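Local coordinates for enoyl-CoA hydratase/isomerase family protein (Pseudomonas syringae pv. tomato, PDB 3OT6) that probably acts on acyl-CoA thioesters as a hydratase or isomerase of the crotonase family, its exact substrate and reaction being unestablished, at residues Leu7-Leu21 against Val33-Asp47. Numbering follows the deposited sequence.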
loop_
_atom_site.group_PDB
_atom_site.type_symbol
_atom_site.label_atom_id
_atom_site.label_comp_id
_atom_site.label_asym_id
_atom_site.label_seq_id
_atom_site.Cartn_x
_atom_site.Cartn_y
_atom_site.Cartn_z
ATOM N N LEU A 7 15.478 -6.354 -1.654
ATOM C CA LEU A 7 14.272 -5.681 -2.196
ATOM C C LEU A 7 13.145 -5.391 -1.155
ATOM O O LEU A 7 12.717 -4.222 -0.979
ATOM C CB LEU A 7 13.659 -6.493 -3.350
ATOM C CG LEU A 7 14.176 -6.269 -4.771
ATOM C CD1 LEU A 7 13.154 -6.780 -5.774
ATOM C CD2 LEU A 7 14.560 -4.807 -5.076
ATOM N N VAL A 8 12.642 -6.453 -0.521
ATOM C CA VAL A 8 11.807 -6.282 0.621
ATOM C C VAL A 8 12.500 -7.087 1.736
ATOM O O VAL A 8 12.426 -8.327 1.730
ATOM C CB VAL A 8 10.332 -6.792 0.322
ATOM C CG1 VAL A 8 9.502 -6.802 1.550
ATOM C CG2 VAL A 8 9.641 -5.981 -0.850
ATOM N N SER A 9 13.228 -6.418 2.641
ATOM C CA SER A 9 13.866 -7.154 3.751
ATOM C C SER A 9 12.817 -7.577 4.813
ATOM O O SER A 9 11.816 -6.865 5.045
ATOM C CB SER A 9 14.950 -6.328 4.400
ATOM O OG SER A 9 14.319 -5.227 5.035
ATOM N N TYR A 10 13.010 -8.730 5.447
ATOM C CA TYR A 10 12.086 -9.151 6.488
ATOM C C TYR A 10 12.774 -9.197 7.842
ATOM O O TYR A 10 13.682 -9.951 8.064
ATOM C CB TYR A 10 11.537 -10.519 6.129
ATOM C CG TYR A 10 10.510 -11.085 7.080
ATOM C CD1 TYR A 10 9.143 -10.915 6.843
ATOM C CD2 TYR A 10 10.897 -11.841 8.195
ATOM C CE1 TYR A 10 8.191 -11.439 7.711
ATOM C CE2 TYR A 10 9.945 -12.370 9.065
ATOM C CZ TYR A 10 8.603 -12.156 8.817
ATOM O OH TYR A 10 7.666 -12.675 9.651
ATOM N N HIS A 11 12.315 -8.442 8.799
ATOM C CA HIS A 11 12.863 -8.681 10.117
ATOM C C HIS A 11 11.760 -8.852 11.168
ATOM O O HIS A 11 10.916 -8.017 11.280
ATOM C CB HIS A 11 13.929 -7.614 10.470
ATOM C CG HIS A 11 13.826 -7.093 11.878
ATOM N ND1 HIS A 11 14.616 -7.568 12.915
ATOM C CD2 HIS A 11 13.012 -6.139 12.426
ATOM C CE1 HIS A 11 14.287 -6.929 14.035
ATOM N NE2 HIS A 11 13.319 -6.057 13.766
ATOM N N LEU A 12 11.796 -9.936 11.946
ATOM C CA LEU A 12 10.817 -10.176 13.046
ATOM C C LEU A 12 11.384 -9.823 14.456
ATOM O O LEU A 12 12.467 -10.244 14.843
ATOM C CB LEU A 12 10.311 -11.611 12.961
ATOM C CG LEU A 12 9.467 -12.190 14.100
ATOM C CD1 LEU A 12 8.113 -11.555 14.138
ATOM C CD2 LEU A 12 9.392 -13.753 14.007
ATOM N N ASP A 13 10.692 -8.996 15.207
ATOM C CA ASP A 13 11.152 -8.648 16.497
ATOM C C ASP A 13 9.926 -8.444 17.331
ATOM O O ASP A 13 9.106 -7.619 16.986
ATOM C CB ASP A 13 11.970 -7.362 16.489
ATOM C CG ASP A 13 12.819 -7.211 17.793
ATOM O OD1 ASP A 13 13.851 -7.960 17.936
ATOM O OD2 ASP A 13 12.446 -6.393 18.692
ATOM N N ASP A 14 9.804 -9.216 18.423
ATOM C CA ASP A 14 8.732 -9.057 19.419
ATOM C C ASP A 14 7.329 -9.066 18.759
ATOM O O ASP A 14 6.524 -8.161 18.984
ATOM C CB ASP A 14 9.018 -7.766 20.207
ATOM C CG ASP A 14 8.029 -7.516 21.349
ATOM O OD1 ASP A 14 7.521 -8.474 22.003
ATOM O OD2 ASP A 14 7.792 -6.317 21.632
ATOM N N GLY A 15 7.059 -10.067 17.915
ATOM C CA GLY A 15 5.757 -10.192 17.208
ATOM C C GLY A 15 5.361 -9.116 16.182
ATOM O O GLY A 15 4.200 -9.043 15.769
ATOM N N VAL A 16 6.323 -8.267 15.794
ATOM C CA VAL A 16 6.168 -7.324 14.701
ATOM C C VAL A 16 7.120 -7.670 13.586
ATOM O O VAL A 16 8.329 -7.732 13.826
ATOM C CB VAL A 16 6.438 -5.897 15.161
ATOM C CG1 VAL A 16 6.356 -4.956 13.973
ATOM C CG2 VAL A 16 5.421 -5.449 16.319
ATOM N N ALA A 17 6.602 -7.891 12.370
ATOM C CA ALA A 17 7.457 -8.138 11.196
ATOM C C ALA A 17 7.538 -6.851 10.363
ATOM O O ALA A 17 6.515 -6.394 9.809
ATOM C CB ALA A 17 6.921 -9.298 10.350
ATOM N N THR A 18 8.724 -6.238 10.312
ATOM C CA THR A 18 8.969 -5.062 9.508
ATOM C C THR A 18 9.369 -5.538 8.129
ATOM O O THR A 18 10.338 -6.308 8.002
ATOM C CB THR A 18 10.057 -4.182 10.084
ATOM O OG1 THR A 18 9.695 -3.762 11.401
ATOM C CG2 THR A 18 10.206 -2.934 9.248
ATOM N N LEU A 19 8.587 -5.114 7.111
ATOM C CA LEU A 19 8.872 -5.326 5.664
ATOM C C LEU A 19 9.384 -4.023 5.098
ATOM O O LEU A 19 8.663 -3.002 5.064
ATOM C CB LEU A 19 7.633 -5.821 4.940
ATOM C CG LEU A 19 7.282 -7.332 5.149
ATOM C CD1 LEU A 19 7.129 -7.756 6.618
ATOM C CD2 LEU A 19 6.082 -7.762 4.392
ATOM N N THR A 20 10.671 -4.004 4.750
ATOM C CA THR A 20 11.291 -2.751 4.321
ATOM C C THR A 20 11.488 -2.827 2.829
ATOM O O THR A 20 12.190 -3.731 2.355
ATOM C CB THR A 20 12.616 -2.490 4.982
ATOM O OG1 THR A 20 12.431 -2.468 6.406
ATOM C CG2 THR A 20 13.136 -1.135 4.547
ATOM N N LEU A 21 10.790 -1.979 2.075
ATOM C CA LEU A 21 10.988 -1.984 0.652
ATOM C C LEU A 21 12.227 -1.175 0.400
ATOM O O LEU A 21 12.413 -0.110 0.999
ATOM C CB LEU A 21 9.797 -1.342 -0.045
ATOM C CG LEU A 21 9.844 -1.107 -1.559
ATOM C CD1 LEU A 21 10.169 -2.364 -2.423
ATOM C CD2 LEU A 21 8.561 -0.408 -2.013
ATOM N N VAL A 33 9.704 -6.817 -7.027
ATOM C CA VAL A 33 9.203 -6.257 -5.776
ATOM C C VAL A 33 7.965 -6.976 -5.298
ATOM O O VAL A 33 7.882 -7.298 -4.136
ATOM C CB VAL A 33 9.009 -4.749 -5.834
ATOM C CG1 VAL A 33 8.234 -4.261 -4.648
ATOM C CG2 VAL A 33 10.386 -4.054 -5.856
ATOM N N ILE A 34 7.054 -7.318 -6.190
ATOM C CA ILE A 34 5.808 -7.946 -5.776
ATOM C C ILE A 34 6.031 -9.389 -5.305
ATOM O O ILE A 34 5.410 -9.842 -4.345
ATOM C CB ILE A 34 4.753 -7.864 -6.904
ATOM C CG1 ILE A 34 4.418 -6.382 -7.155
ATOM C CG2 ILE A 34 3.511 -8.681 -6.550
ATOM C CD1 ILE A 34 3.675 -6.149 -8.409
ATOM N N ILE A 35 6.913 -10.098 -6.015
ATOM C CA ILE A 35 7.324 -11.416 -5.643
ATOM C C ILE A 35 8.004 -11.368 -4.247
ATOM O O ILE A 35 7.690 -12.163 -3.345
ATOM C CB ILE A 35 8.263 -11.992 -6.669
ATOM C CG1 ILE A 35 7.489 -12.300 -7.969
ATOM C CG2 ILE A 35 8.824 -13.290 -6.114
ATOM C CD1 ILE A 35 8.358 -12.681 -9.120
ATOM N N ALA A 36 8.902 -10.420 -4.059
ATOM C CA ALA A 36 9.533 -10.256 -2.760
ATOM C C ALA A 36 8.459 -10.065 -1.736
ATOM O O ALA A 36 8.518 -10.733 -0.713
ATOM C CB ALA A 36 10.519 -9.079 -2.753
ATOM N N PHE A 37 7.473 -9.179 -1.997
ATOM C CA PHE A 37 6.391 -8.844 -1.036
ATOM C C PHE A 37 5.563 -10.066 -0.693
ATOM O O PHE A 37 5.285 -10.305 0.457
ATOM C CB PHE A 37 5.439 -7.744 -1.589
ATOM C CG PHE A 37 5.665 -6.409 -1.002
ATOM C CD1 PHE A 37 6.068 -5.345 -1.814
ATOM C CD2 PHE A 37 5.480 -6.198 0.373
ATOM C CE1 PHE A 37 6.326 -4.090 -1.262
ATOM C CE2 PHE A 37 5.730 -4.980 0.941
ATOM C CZ PHE A 37 6.172 -3.899 0.125
ATOM N N ASN A 38 5.148 -10.836 -1.692
ATOM C CA ASN A 38 4.430 -12.053 -1.428
ATOM C C ASN A 38 5.228 -13.043 -0.551
ATOM O O ASN A 38 4.621 -13.709 0.329
ATOM C CB ASN A 38 3.984 -12.695 -2.725
ATOM C CG ASN A 38 2.831 -11.919 -3.375
ATOM O OD1 ASN A 38 1.793 -11.675 -2.730
ATOM N ND2 ASN A 38 3.010 -11.512 -4.642
ATOM N N ALA A 39 6.557 -13.096 -0.751
ATOM C CA ALA A 39 7.393 -14.032 -0.035
ATOM C C ALA A 39 7.498 -13.522 1.384
ATOM O O ALA A 39 7.429 -14.293 2.321
ATOM C CB ALA A 39 8.766 -14.168 -0.664
ATOM N N ALA A 40 7.556 -12.212 1.551
ATOM C CA ALA A 40 7.694 -11.654 2.889
ATOM C C ALA A 40 6.420 -11.829 3.643
ATOM O O ALA A 40 6.444 -11.855 4.850
ATOM C CB ALA A 40 8.131 -10.151 2.891
ATOM N N LEU A 41 5.306 -11.933 2.952
ATOM C CA LEU A 41 4.018 -11.934 3.648
ATOM C C LEU A 41 3.687 -13.335 3.981
ATOM O O LEU A 41 3.019 -13.566 4.959
ATOM C CB LEU A 41 2.871 -11.293 2.820
ATOM C CG LEU A 41 2.775 -9.739 2.755
ATOM C CD1 LEU A 41 1.874 -9.307 1.589
ATOM C CD2 LEU A 41 2.334 -9.093 4.090
ATOM N N ASP A 42 4.156 -14.267 3.152
ATOM C CA ASP A 42 4.080 -15.659 3.462
ATOM C C ASP A 42 4.730 -15.914 4.819
ATOM O O ASP A 42 4.167 -16.637 5.653
ATOM C CB ASP A 42 4.752 -16.484 2.389
ATOM C CG ASP A 42 3.907 -16.570 1.117
ATOM O OD1 ASP A 42 2.682 -16.340 1.171
ATOM O OD2 ASP A 42 4.468 -16.804 0.033
ATOM N N GLN A 43 5.881 -15.284 5.031
ATOM C CA GLN A 43 6.694 -15.515 6.174
ATOM C C GLN A 43 5.974 -14.901 7.352
ATOM O O GLN A 43 5.881 -15.532 8.414
ATOM C CB GLN A 43 8.075 -14.884 5.973
ATOM C CG GLN A 43 9.027 -15.151 7.143
ATOM C CD GLN A 43 9.192 -16.666 7.441
ATOM O OE1 GLN A 43 9.334 -17.486 6.538
ATOM N NE2 GLN A 43 9.132 -17.019 8.716
ATOM N N ALA A 44 5.424 -13.682 7.160
ATOM C CA ALA A 44 4.690 -12.955 8.205
ATOM C C ALA A 44 3.465 -13.733 8.659
ATOM O O ALA A 44 3.114 -13.660 9.814
ATOM C CB ALA A 44 4.296 -11.543 7.732
ATOM N N GLU A 45 2.827 -14.482 7.765
ATOM C CA GLU A 45 1.669 -15.269 8.136
ATOM C C GLU A 45 2.169 -16.381 9.016
ATOM O O GLU A 45 1.552 -16.720 10.010
ATOM C CB GLU A 45 0.979 -15.919 6.932
ATOM C CG GLU A 45 0.206 -14.991 6.041
ATOM C CD GLU A 45 -0.676 -15.716 5.007
ATOM O OE1 GLU A 45 -1.454 -16.602 5.401
ATOM O OE2 GLU A 45 -0.621 -15.374 3.808
ATOM N N LYS A 46 3.290 -16.973 8.615
ATOM C CA LYS A 46 3.789 -18.123 9.314
ATOM C C LYS A 46 4.258 -17.713 10.753
ATOM O O LYS A 46 4.022 -18.480 11.715
ATOM C CB LYS A 46 4.763 -18.924 8.430
ATOM C CG LYS A 46 5.725 -19.879 9.177
ATOM C CD LYS A 46 6.677 -20.644 8.152
ATOM C CE LYS A 46 7.772 -21.569 8.889
ATOM N NZ LYS A 46 8.648 -20.826 9.940
ATOM N N ASP A 47 4.762 -16.490 10.925
ATOM C CA ASP A 47 5.131 -15.977 12.263
ATOM C C ASP A 47 3.989 -15.287 12.978
ATOM O O ASP A 47 4.188 -14.704 14.034
ATOM C CB ASP A 47 6.303 -14.987 12.214
ATOM C CG ASP A 47 7.561 -15.608 11.651
ATOM O OD1 ASP A 47 7.778 -16.830 11.837
ATOM O OD2 ASP A 47 8.341 -14.886 10.996
#
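Val8 and Tyr10 lie over Ala36 and Ala40 where helix 33-46 runs almost parallel to strand 8-13, at 12° and 8.3 Å between axes, and antiparallel to its hairpin partner 16-21. Alanines suit this helix face: at Ala36, Ala40 and Ala44 a lone methyl lets the sheet settle close. Ala40 CB meets Leu19 CD2 at 3.5 Å and also faces Val8 CG1. Branching lets Val8 touch two neighbours at once, for its CG2 lies over one face of the Phe37 ring, a CH-pi contact 3.9 Å from the centroid, while Leu21 CD1 packs on Val33 CG1 at 3.5 Å. Beyond this apolar row the chemistry turns polar. Tyr10 suits the change, joining an apolar ring to a terminal hydroxyl. With CG anti to its backbone N (chi1 -177°), it reaches to the last turn of the helix, where Gln43 CG sits over one ring face, 3.6 Å from the centroid. Tyr10 OH donates to Asp47 OD2 at 2.7 Å, meeting the oxygen on its anti side. Gln43, bent at chi2, curls back so that NE2 gives the same OD2 a nearly straight bond of 3.2 Å, arriving from above the carboxylate plane. Leu12 CD2 rests against this carboxylate too. Strand 16-21, this helix and strand 50-54 form a beta-alpha-beta unit; the contact packs the edge hairpin of the crotonase-fold sheet against that unit's crossover helix. Two donors probably favour an ionised Asp47: the tyrosine hydroxyl ties strand 8-13 to the residue just after the helix, while the Gln43 amide steadies that carboxylate.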